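Local structure of sarcosine oxidase (Pyrococcus horikoshii, 1Y56) at residues Gly79-Gln84 against Pro148-Thr153; Gly14-Thr19 against Met339-Val344; Tyr87-Tyr92 against Ile243-Gly248. The protein probably oxidises L-proline as the beta subunit of an L-proline dehydrogenase, carrying FAD in a fold shared with FAD-dependent amine oxidoreductases. One frame throughout, in Å; residues are numbered along the deposited sequence.

Overall arrangement
Contact 2 is the core: two helix ends lie side by side, joined by aliphatic side chains and a threonine methyl around Ala341, and both give backbone amides to FAD. Contact 1 sits farther out and is only partly buried; a helix meets a turn through one carboxylate and one aromatic face. Its Thr152 packs on Ile15 and Val18 of contact 2, centres about 12 Å apart. Contact 3 belongs to a mixed beta sheet, joined by backbone hydrogen bonds and aromatic rings; it is largely buried although about 20 Å from the chain centre, with Phe245 and Lys246 exposed. Residues 79-84 lead into its strand, and Tyr87 touches Met339 near the flavin.

Contact 1: Gly79-Gln84 against Pro148-Thr153; sequences GFSFKQ and PFEATT
Glu150 and Ala151, in the first turn of helix 148-161, face the turn that carries Phe80 and Ser81. Within the FAD-dependent oxidoreductase fold, this packs the start of that helix against the loop leading from helix 58-78 into strand 82-83. At the helix's beginning, Pro148 O is taken twice by Thr152: by its backbone N, and by its hydroxyl OG1, which arrives from the opposite face of the carbonyl plane. Phe149 turns from the turn toward the ring of Phe45, meeting it edge to face.

Glu150 comes next. Its backbone N is hydrogen-bonded to OD1 of Asp147, a residue of the FMN pocket, while its side chain runs out extended to the turn. CG stands opposite the backbone N (chi1 -157°), which sends the carboxylate across to the backbone of Phe80. There OE1 lies 2.8 Å from Phe80 O, and OE2 is placed much the same way. Both are acceptors, so the pair is no hydrogen bond, and at this resolution the exact spacing is doubtful. OE1 also lies 4.0 Å from CB of Ser81. With an alanine here the carboxylate is gone, and the backbone at Phe80 and CB of Ser81 would probably lose their side-chain neighbour from the helix, leaving a gap.

Ala151 follows with a purely apolar touch: its CB sits over one face of the Phe80 ring, 4.2 Å from the centroid and 22° off the normal, nearer the rim than the centre. Phe155, one turn further along the helix, meets the same ring, and Trp71 of helix 58-78 touches Ala151. Thr152 then turns its side chain from the turn toward Ile15 and Val18.

With no hydrogen bond between Glu150 and Phe80, the methyl on the ring is the clearest attractive contact between the two segments.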
loop_
_atom_site.group_PDB
_atom_site.type_symbol
_atom_site.label_atom_id
_atom_site.label_comp_id
_atom_site.label_asym_id
_atom_site.label_seq_id
_atom_site.Cartn_x
_atom_site.Cartn_y
_atom_site.Cartn_z
ATOM N N GLY B 79 -35.806 3.622 -46.582
ATOM C CA GLY B 79 -36.661 4.116 -45.506
ATOM C C GLY B 79 -35.922 4.791 -44.372
ATOM O O GLY B 79 -36.152 4.468 -43.215
ATOM N N PHE B 80 -35.036 5.734 -44.688
ATOM C CA PHE B 80 -34.230 6.338 -43.637
ATOM C C PHE B 80 -34.423 7.823 -43.440
ATOM O O PHE B 80 -33.852 8.376 -42.510
ATOM C CB PHE B 80 -32.737 5.962 -43.730
ATOM C CG PHE B 80 -32.015 6.573 -44.890
ATOM C CD1 PHE B 80 -31.827 7.954 -44.973
ATOM C CD2 PHE B 80 -31.480 5.763 -45.881
ATOM C CE1 PHE B 80 -31.150 8.524 -46.046
ATOM C CE2 PHE B 80 -30.787 6.315 -46.952
ATOM C CZ PHE B 80 -30.624 7.706 -47.035
ATOM N N SER B 81 -35.205 8.489 -44.277
ATOM C CA SER B 81 -35.661 9.836 -43.893
ATOM C C SER B 81 -34.674 10.976 -44.166
ATOM O O SER B 81 -33.660 11.142 -43.482
ATOM C CB SER B 81 -36.106 9.847 -42.419
ATOM O OG SER B 81 -36.173 11.153 -41.916
ATOM N N PHE B 82 -35.022 11.763 -45.175
ATOM C CA PHE B 82 -34.239 12.885 -45.648
ATOM C C PHE B 82 -35.219 13.979 -46.050
ATOM O O PHE B 82 -35.789 13.944 -47.143
ATOM C CB PHE B 82 -33.356 12.439 -46.823
ATOM C CG PHE B 82 -32.989 13.542 -47.782
ATOM C CD1 PHE B 82 -32.377 14.721 -47.331
ATOM C CD2 PHE B 82 -33.242 13.394 -49.150
ATOM C CE1 PHE B 82 -32.031 15.746 -48.228
ATOM C CE2 PHE B 82 -32.909 14.412 -50.061
ATOM C CZ PHE B 82 -32.295 15.590 -49.599
ATOM N N LYS B 83 -35.430 14.931 -45.145
ATOM C CA LYS B 83 -36.401 16.003 -45.366
ATOM C C LYS B 83 -35.766 17.126 -46.181
ATOM O O LYS B 83 -34.741 17.673 -45.795
ATOM C CB LYS B 83 -36.973 16.570 -44.041
ATOM C CG LYS B 83 -37.469 15.576 -42.943
ATOM C CD LYS B 83 -38.197 14.299 -43.435
ATOM C CE LYS B 83 -39.650 14.538 -43.867
ATOM N NZ LYS B 83 -40.589 14.803 -42.730
ATOM N N GLN B 84 -36.375 17.465 -47.314
ATOM C CA GLN B 84 -35.899 18.574 -48.135
ATOM C C GLN B 84 -36.486 19.885 -47.639
ATOM O O GLN B 84 -37.415 20.417 -48.226
ATOM C CB GLN B 84 -36.240 18.339 -49.607
ATOM C CG GLN B 84 -35.283 17.373 -50.312
ATOM C CD GLN B 84 -35.594 17.210 -51.784
ATOM O OE1 GLN B 84 -34.743 17.448 -52.647
ATOM N NE2 GLN B 84 -36.823 16.814 -52.082
ATOM N N PRO B 148 -27.113 11.565 -39.721
ATOM C CA PRO B 148 -25.971 10.839 -40.255
ATOM C C PRO B 148 -25.870 9.424 -39.717
ATOM O O PRO B 148 -25.440 8.533 -40.449
ATOM C CB PRO B 148 -24.780 11.693 -39.821
ATOM C CG PRO B 148 -25.349 13.041 -39.681
ATOM C CD PRO B 148 -26.679 12.803 -39.052
ATOM N N PHE B 149 -26.286 9.198 -38.473
ATOM C CA PHE B 149 -26.200 7.843 -37.924
ATOM C C PHE B 149 -27.251 6.912 -38.511
ATOM O O PHE B 149 -26.940 5.794 -38.935
ATOM C CB PHE B 149 -26.247 7.813 -36.388
ATOM C CG PHE B 149 -25.794 6.498 -35.816
ATOM C CD1 PHE B 149 -26.658 5.711 -35.068
ATOM C CD2 PHE B 149 -24.506 6.014 -36.094
ATOM C CE1 PHE B 149 -26.240 4.481 -34.566
ATOM C CE2 PHE B 149 -24.083 4.794 -35.599
ATOM C CZ PHE B 149 -24.949 4.027 -34.831
ATOM N N GLU B 150 -28.494 7.384 -38.531
ATOM C CA GLU B 150 -29.571 6.655 -39.166
ATOM C C GLU B 150 -29.180 6.246 -40.586
ATOM O O GLU B 150 -29.274 5.065 -40.938
ATOM C CB GLU B 150 -30.847 7.489 -39.199
ATOM C CG GLU B 150 -32.086 6.618 -39.317
ATOM C CD GLU B 150 -33.340 7.349 -39.802
ATOM O OE1 GLU B 150 -33.430 8.604 -39.705
ATOM O OE2 GLU B 150 -34.256 6.643 -40.283
ATOM N N ALA B 151 -28.729 7.221 -41.377
ATOM C CA ALA B 151 -28.392 7.007 -42.783
ATOM C C ALA B 151 -27.217 6.048 -43.004
ATOM O O ALA B 151 -27.209 5.268 -43.954
ATOM C CB ALA B 151 -28.127 8.330 -43.459
ATOM N N THR B 152 -26.221 6.110 -42.130
ATOM C CA THR B 152 -25.053 5.250 -42.255
ATOM C C THR B 152 -25.431 3.799 -41.966
ATOM O O THR B 152 -25.076 2.907 -42.730
ATOM C CB THR B 152 -23.898 5.729 -41.347
ATOM O OG1 THR B 152 -23.605 7.096 -41.640
ATOM C CG2 THR B 152 -22.652 4.915 -41.594
ATOM N N THR B 153 -26.163 3.581 -40.875
ATOM C CA THR B 153 -26.592 2.242 -40.469
ATOM C C THR B 153 -27.435 1.586 -41.561
ATOM O O THR B 153 -27.312 0.378 -41.807
ATOM C CB THR B 153 -27.372 2.288 -39.143
ATOM O OG1 THR B 153 -26.542 2.874 -38.135
ATOM C CG2 THR B 153 -27.763 0.902 -38.695
#

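Contact 2: Gly14-Thr19 against Met339-Val344; sequences GIVGVT and MMAPAV. With FAD (flavin-adenine dinucleotide), chain I.
Ala341 aims its CB into helix 15-19, where it meets CG1 of Ile15 at 3.6 Å and CG2 of Thr19 at 3.7 Å. These two branches come from successive turns, so the methyl is gripped between them, with CG2 of Val16 a little farther off. In Thr19, OG1 lies opposite the backbone N (chi1 -152°) and is turned toward CA of Pro342, which leaves CG2 between N and the carbonyl carbon and facing Ala341. Beside this, Val16 and Val344 cross at about a right angle and touch with CG1 against CG2, 3.9 Å apart.

The axes of the two short helical segments approach to 8.5 Å and run nearly parallel, 23° apart. Helix 15-19 is the first helix of the Rossmann-type dinucleotide-binding fold, and Gly14 and Gly17 fit its glycine-rich signature. Gly14, at the N-cap position, lies against the diphosphate, where a side chain would collide with O2A of FAD. The N-H of Val16 gives a hydrogen bond to FAD O2P, 3.1 Å away, and the helix start probably adds favourable polarisation toward this phosphate.

Helix 337-354 meets the flavin end of the cofactor, also through a backbone amide near its start. Met339 N is bonded to the flavin carbonyl O2 at 2.7 Å, nearly straight at 172°, a position that would probably help to steady negative charge on the reduced ring. The Met339 side chain bends at its sulfur so that CE lies near flavin N3, 3.6 Å away. Met339 O accepts from Ser67 OG and Trp71 NE1 of helix 58-78.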
loop_
_atom_site.group_PDB
_atom_site.type_symbol
_atom_site.label_atom_id
_atom_site.label_comp_id
_atom_site.label_asym_id
_atom_site.label_seq_id
_atom_site.Cartn_x
_atom_site.Cartn_y
_atom_site.Cartn_z
ATOM N N GLY B 14 -17.234 4.861 -41.680
ATOM C CA GLY B 14 -18.109 6.004 -41.483
ATOM C C GLY B 14 -18.967 6.175 -42.714
ATOM O O GLY B 14 -18.946 5.322 -43.625
ATOM N N ILE B 15 -19.714 7.277 -42.762
ATOM C CA ILE B 15 -20.623 7.511 -43.873
ATOM C C ILE B 15 -19.904 7.285 -45.209
ATOM O O ILE B 15 -20.419 6.591 -46.077
ATOM C CB ILE B 15 -21.339 8.900 -43.783
ATOM C CG1 ILE B 15 -22.485 9.023 -44.804
ATOM C CG2 ILE B 15 -20.346 10.048 -43.916
ATOM C CD1 ILE B 15 -23.477 7.861 -44.807
ATOM N N VAL B 16 -18.696 7.819 -45.345
ATOM C CA VAL B 16 -17.964 7.696 -46.602
ATOM C C VAL B 16 -17.546 6.252 -46.894
ATOM O O VAL B 16 -17.808 5.722 -47.981
ATOM C CB VAL B 16 -16.774 8.664 -46.659
ATOM C CG1 VAL B 16 -16.000 8.493 -47.952
ATOM C CG2 VAL B 16 -17.290 10.081 -46.543
ATOM N N GLY B 17 -16.920 5.618 -45.908
ATOM C CA GLY B 17 -16.469 4.243 -46.053
ATOM C C GLY B 17 -17.593 3.304 -46.442
ATOM O O GLY B 17 -17.437 2.539 -47.392
ATOM N N VAL B 18 -18.723 3.367 -45.725
ATOM C CA VAL B 18 -19.817 2.402 -45.949
ATOM C C VAL B 18 -20.558 2.696 -47.252
ATOM O O VAL B 18 -21.036 1.776 -47.928
ATOM C CB VAL B 18 -20.813 2.248 -44.740
ATOM C CG1 VAL B 18 -20.116 2.503 -43.439
ATOM C CG2 VAL B 18 -22.019 3.154 -44.866
ATOM N N THR B 19 -20.611 3.975 -47.609
ATOM C CA THR B 19 -21.322 4.410 -48.789
ATOM C C THR B 19 -20.587 3.938 -50.042
ATOM O O THR B 19 -21.208 3.614 -51.042
ATOM C CB THR B 19 -21.535 5.935 -48.759
ATOM O OG1 THR B 19 -22.709 6.271 -49.498
ATOM C CG2 THR B 19 -20.332 6.696 -49.314
ATOM N N MET B 339 -22.739 15.061 -46.549
ATOM C CA MET B 339 -23.580 15.341 -47.705
ATOM C C MET B 339 -23.025 14.772 -49.017
ATOM O O MET B 339 -23.785 14.329 -49.875
ATOM C CB MET B 339 -23.839 16.838 -47.823
ATOM C CG MET B 339 -22.614 17.709 -47.983
ATOM S SD MET B 339 -23.077 19.461 -48.011
ATOM C CE MET B 339 -22.956 19.967 -46.288
ATOM N N MET B 340 -21.705 14.753 -49.161
ATOM C CA MET B 340 -21.092 14.279 -50.405
ATOM C C MET B 340 -21.133 12.759 -50.575
ATOM O O MET B 340 -21.084 12.251 -51.700
ATOM C CB MET B 340 -19.642 14.746 -50.490
ATOM C CG MET B 340 -19.468 16.177 -50.923
ATOM S SD MET B 340 -17.739 16.677 -50.980
ATOM C CE MET B 340 -17.115 15.638 -52.304
ATOM N N ALA B 341 -21.219 12.048 -49.454
ATOM C CA ALA B 341 -20.918 10.623 -49.400
ATOM C C ALA B 341 -21.548 9.767 -50.496
ATOM O O ALA B 341 -20.825 9.044 -51.177
ATOM C CB ALA B 341 -21.221 10.060 -48.014
ATOM N N PRO B 342 -22.886 9.842 -50.682
ATOM C CA PRO B 342 -23.542 9.044 -51.714
ATOM C C PRO B 342 -22.909 9.228 -53.082
ATOM O O PRO B 342 -22.710 8.245 -53.806
ATOM C CB PRO B 342 -24.950 9.620 -51.731
ATOM C CG PRO B 342 -25.165 10.030 -50.360
ATOM C CD PRO B 342 -23.880 10.660 -49.964
ATOM N N ALA B 343 -22.593 10.471 -53.426
ATOM C CA ALA B 343 -21.923 10.754 -54.681
ATOM C C ALA B 343 -20.477 10.264 -54.722
ATOM O O ALA B 343 -20.059 9.695 -55.734
ATOM C CB ALA B 343 -22.012 12.223 -55.025
ATOM N N VAL B 344 -19.704 10.458 -53.650
ATOM C CA VAL B 344 -18.314 9.976 -53.704
ATOM C C VAL B 344 -18.274 8.447 -53.760
ATOM O O VAL B 344 -17.349 7.862 -54.345
ATOM C CB VAL B 344 -17.360 10.544 -52.605
ATOM C CG1 VAL B 344 -17.736 11.958 -52.231
ATOM C CG2 VAL B 344 -17.300 9.648 -51.388
HETATM P PA FAD I . -15.449 9.302 -40.348
HETATM O O1A FAD I . -14.534 9.831 -39.284
HETATM O O2A FAD I . -16.934 9.344 -40.101
HETATM O O5B FAD I . -14.977 7.817 -40.730
HETATM C C5B FAD I . -13.614 7.435 -40.654
HETATM C C4B FAD I . -13.573 6.127 -39.889
HETATM O O4B FAD I . -12.304 5.513 -40.080
HETATM C C3B FAD I . -13.756 6.308 -38.384
HETATM O O3B FAD I . -14.979 5.680 -37.964
HETATM C C2B FAD I . -12.533 5.648 -37.769
HETATM O O2B FAD I . -12.825 4.760 -36.702
HETATM C C1B FAD I . -11.989 4.807 -38.891
HETATM N N9A FAD I . -10.538 4.563 -38.739
HETATM C C8A FAD I . -9.571 5.455 -38.453
HETATM N N7A FAD I . -8.392 4.795 -38.383
HETATM C C5A FAD I . -8.634 3.491 -38.626
HETATM C C6A FAD I . -7.836 2.355 -38.701
HETATM N N6A FAD I . -6.496 2.440 -38.505
HETATM N N1A FAD I . -8.406 1.166 -38.973
HETATM C C2A FAD I . -9.736 1.055 -39.176
HETATM N N3A FAD I . -10.535 2.133 -39.113
HETATM C C4A FAD I . -9.996 3.354 -38.847
HETATM N N1 FAD I . -20.778 17.147 -42.940
HETATM C C2 FAD I . -21.856 17.439 -43.691
HETATM O O2 FAD I . -21.884 17.047 -44.872
HETATM N N3 FAD I . -22.903 18.139 -43.213
HETATM C C4 FAD I . -22.944 18.588 -41.944
HETATM O O4 FAD I . -23.933 19.231 -41.514
HETATM C C4X FAD I . -21.865 18.340 -41.105
HETATM N N5 FAD I . -21.825 18.763 -39.816
HETATM C C5X FAD I . -20.751 18.485 -39.030
HETATM C C6 FAD I . -20.750 18.937 -37.705
HETATM C C7 FAD I . -19.665 18.664 -36.865
HETATM C C7M FAD I . -19.679 19.160 -35.436
HETATM C C8 FAD I . -18.577 17.935 -37.367
HETATM C C8M FAD I . -17.402 17.619 -36.527
HETATM C C9 FAD I . -18.574 17.486 -38.687
HETATM C C9A FAD I . -19.655 17.748 -39.529
HETATM N N10 FAD I . -19.626 17.300 -40.802
HETATM C C10 FAD I . -20.719 17.567 -41.662
HETATM C "C1'" FAD I . -18.466 16.566 -41.294
HETATM C "C2'" FAD I . -18.790 15.106 -41.472
HETATM O "O2'" FAD I . -18.978 14.552 -40.176
HETATM C "C3'" FAD I . -17.601 14.432 -42.118
HETATM O "O3'" FAD I . -17.277 15.107 -43.340
HETATM C "C4'" FAD I . -17.928 12.978 -42.401
HETATM O "O4'" FAD I . -18.298 12.281 -41.197
HETATM C "C5'" FAD I . -16.739 12.278 -43.032
HETATM O "O5'" FAD I . -17.078 10.898 -43.037
HETATM P P FAD I . -15.909 9.829 -43.123
HETATM O O1P FAD I . -14.960 10.297 -44.196
HETATM O O2P FAD I . -16.565 8.480 -43.190
HETATM O O3P FAD I . -15.162 10.087 -41.718
#

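Contact 3: Tyr87-Tyr92 against Ile243-Gly248; sequences YLFLLY and ISFKYG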
loop_
_atom_site.group_PDB
_atom_site.type_symbol
_atom_site.label_atom_id
_atom_site.label_comp_id
_atom_site.label_asym_id
_atom_site.label_seq_id
_atom_site.Cartn_x
_atom_site.Cartn_y
_atom_site.Cartn_z
ATOM N N TYR B 87 -31.936 25.139 -47.490
ATOM C CA TYR B 87 -30.823 25.808 -46.815
ATOM C C TYR B 87 -31.027 27.279 -47.055
ATOM O O TYR B 87 -31.365 27.689 -48.160
ATOM C CB TYR B 87 -29.506 25.456 -47.476
ATOM C CG TYR B 87 -28.492 24.653 -46.691
ATOM C CD1 TYR B 87 -27.270 25.217 -46.345
ATOM C CD2 TYR B 87 -28.715 23.312 -46.367
ATOM C CE1 TYR B 87 -26.304 24.485 -45.670
ATOM C CE2 TYR B 87 -27.747 22.560 -45.684
ATOM C CZ TYR B 87 -26.545 23.155 -45.346
ATOM O OH TYR B 87 -25.574 22.444 -44.683
ATOM N N LEU B 88 -30.772 28.080 -46.034
ATOM C CA LEU B 88 -31.053 29.500 -46.078
ATOM C C LEU B 88 -29.821 30.296 -45.662
ATOM O O LEU B 88 -29.470 30.333 -44.485
ATOM C CB LEU B 88 -32.206 29.777 -45.128
ATOM C CG LEU B 88 -32.941 31.092 -45.239
ATOM C CD1 LEU B 88 -33.729 31.136 -46.547
ATOM C CD2 LEU B 88 -33.859 31.205 -44.044
ATOM N N PHE B 89 -29.148 30.912 -46.626
ATOM C CA PHE B 89 -27.991 31.747 -46.332
ATOM C C PHE B 89 -28.445 33.183 -46.111
ATOM O O PHE B 89 -28.887 33.835 -47.054
ATOM C CB PHE B 89 -27.013 31.711 -47.498
ATOM C CG PHE B 89 -26.231 30.429 -47.613
ATOM C CD1 PHE B 89 -24.954 30.325 -47.067
ATOM C CD2 PHE B 89 -26.750 29.333 -48.311
ATOM C CE1 PHE B 89 -24.221 29.148 -47.198
ATOM C CE2 PHE B 89 -26.018 28.157 -48.441
ATOM C CZ PHE B 89 -24.761 28.062 -47.890
ATOM N N LEU B 90 -28.350 33.684 -44.883
ATOM C CA LEU B 90 -28.733 35.078 -44.625
ATOM C C LEU B 90 -27.654 36.063 -45.063
ATOM O O LEU B 90 -26.492 35.893 -44.724
ATOM C CB LEU B 90 -29.039 35.307 -43.146
ATOM C CG LEU B 90 -30.041 34.400 -42.443
ATOM C CD1 LEU B 90 -29.991 34.652 -40.949
ATOM C CD2 LEU B 90 -31.433 34.613 -43.017
ATOM N N LEU B 91 -28.050 37.100 -45.796
ATOM C CA LEU B 91 -27.126 38.134 -46.274
ATOM C C LEU B 91 -27.432 39.494 -45.642
ATOM O O LEU B 91 -28.588 39.829 -45.391
ATOM C CB LEU B 91 -27.205 38.238 -47.796
ATOM C CG LEU B 91 -26.629 37.183 -48.749
ATOM C CD1 LEU B 91 -26.246 35.847 -48.125
ATOM C CD2 LEU B 91 -27.626 36.963 -49.872
ATOM N N TYR B 92 -26.386 40.281 -45.403
ATOM C CA TYR B 92 -26.527 41.552 -44.668
ATOM C C TYR B 92 -25.969 42.786 -45.355
ATOM O O TYR B 92 -26.256 43.893 -44.912
ATOM C CB TYR B 92 -25.888 41.455 -43.287
ATOM C CG TYR B 92 -26.343 40.270 -42.498
ATOM C CD1 TYR B 92 -27.357 40.392 -41.560
ATOM C CD2 TYR B 92 -25.759 39.018 -42.690
ATOM C CE1 TYR B 92 -27.778 39.298 -40.820
ATOM C CE2 TYR B 92 -26.172 37.924 -41.961
ATOM C CZ TYR B 92 -27.177 38.070 -41.025
ATOM O OH TYR B 92 -27.590 36.987 -40.300
ATOM N N ILE B 243 -27.958 29.556 -42.308
ATOM C CA ILE B 243 -26.556 29.944 -42.235
ATOM C C ILE B 243 -26.453 31.446 -42.104
ATOM O O ILE B 243 -27.145 32.186 -42.812
ATOM C CB ILE B 243 -25.766 29.505 -43.496
ATOM C CG1 ILE B 243 -26.032 28.033 -43.838
ATOM C CG2 ILE B 243 -24.257 29.798 -43.343
ATOM C CD1 ILE B 243 -25.578 27.025 -42.790
ATOM N N SER B 244 -25.590 31.890 -41.195
ATOM C CA SER B 244 -25.228 33.299 -41.107
ATOM C C SER B 244 -23.705 33.466 -41.101
ATOM O O SER B 244 -23.056 33.261 -40.070
ATOM C CB SER B 244 -25.850 33.940 -39.872
ATOM O OG SER B 244 -25.510 35.307 -39.802
ATOM N N PHE B 245 -23.137 33.808 -42.259
ATOM C CA PHE B 245 -21.709 34.069 -42.350
ATOM C C PHE B 245 -21.346 35.254 -41.460
ATOM O O PHE B 245 -20.385 35.180 -40.694
ATOM C CB PHE B 245 -21.269 34.346 -43.786
ATOM C CG PHE B 245 -20.949 33.110 -44.587
ATOM C CD1 PHE B 245 -21.218 33.064 -45.949
ATOM C CD2 PHE B 245 -20.369 31.991 -43.990
ATOM C CE1 PHE B 245 -20.914 31.919 -46.707
ATOM C CE2 PHE B 245 -20.067 30.834 -44.748
ATOM C CZ PHE B 245 -20.339 30.810 -46.105
ATOM N N LYS B 246 -22.124 36.330 -41.533
ATOM C CA LYS B 246 -21.809 37.517 -40.757
ATOM C C LYS B 246 -21.718 37.215 -39.266
ATOM O O LYS B 246 -20.791 37.661 -38.608
ATOM C CB LYS B 246 -22.799 38.644 -41.040
ATOM C CG LYS B 246 -22.814 39.747 -39.994
ATOM C CD LYS B 246 -23.735 40.891 -40.397
ATOM C CE LYS B 246 -24.101 41.793 -39.215
ATOM N NZ LYS B 246 -22.998 42.736 -38.878
ATOM N N TYR B 247 -22.659 36.449 -38.724
ATOM C CA TYR B 247 -22.601 36.119 -37.295
ATOM C C TYR B 247 -21.849 34.810 -36.993
ATOM O O TYR B 247 -22.413 33.854 -36.478
ATOM C CB TYR B 247 -23.993 36.146 -36.655
ATOM C CG TYR B 247 -24.578 37.541 -36.527
ATOM C CD1 TYR B 247 -25.770 37.887 -37.179
ATOM C CD2 TYR B 247 -23.937 38.519 -35.761
ATOM C CE1 TYR B 247 -26.302 39.178 -37.069
ATOM C CE2 TYR B 247 -24.461 39.807 -35.641
ATOM C CZ TYR B 247 -25.636 40.129 -36.298
ATOM O OH TYR B 247 -26.139 41.396 -36.174
ATOM N N GLY B 248 -20.613 34.712 -37.478
ATOM C CA GLY B 248 -19.593 33.816 -36.928
ATOM C C GLY B 248 -19.690 32.455 -37.633
ATOM O O GLY B 248 -19.419 31.414 -37.025
#
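Tyr87 opens the contact by laying CE1 of its ring against CD1 of Ile243, 3.9 Å away, at the beginning of a parallel strand pair. Strands 87-91 and 241-244 are neighbours in the mixed beta sheet that forms the second half of this amine-oxidoreductase fold, beside the FAD-binding part. The Tyr87 hydroxyl is spoken for by Gly50 O, which probably helps to fix the ring, about 5 Å from FAD at the nearest atoms.

Leu88 contributes its carbonyl: Ile243 N donates to Leu88 O at 2.8 Å. Phe89 pairs with Ile243, and the two side chains lie alongside each other on the same face of the sheet. CG1 of Ile243 sits over one face of the Phe89 ring, 4.1 Å from its centroid and offset toward the rim, while CB and CG2 line CD1. Phe100 of helix 94-109 meets the same ring. Leu90 then returns the backbone bond, its N pointing to Ile243 O, so Ile243 is clasped through both N and O by the residues flanking Phe89. The side chain of Leu90 goes to the other face and packs on Ile291. Leu91 pairs outward with strand 136-140.

Beyond the strand, Tyr92 swings its ring over the turn that follows Ser244. With CG beside the backbone N and opposite the carbonyl carbon (chi1 -51°), the ring reaches across to three residues. Lys246 lays CD over one face, 3.7 Å from the centroid. Tyr247 turns its edge to the ring in an offset T-shaped pair, planes at 82°, its own hydroxyl held by Glu133. The phenol oxygen OH of Tyr92 shares a hydrogen bond with Ser244 OG at 2.7 Å, and that OG also accepts from Tyr247 N, 3.3 Å away, in an ST motif.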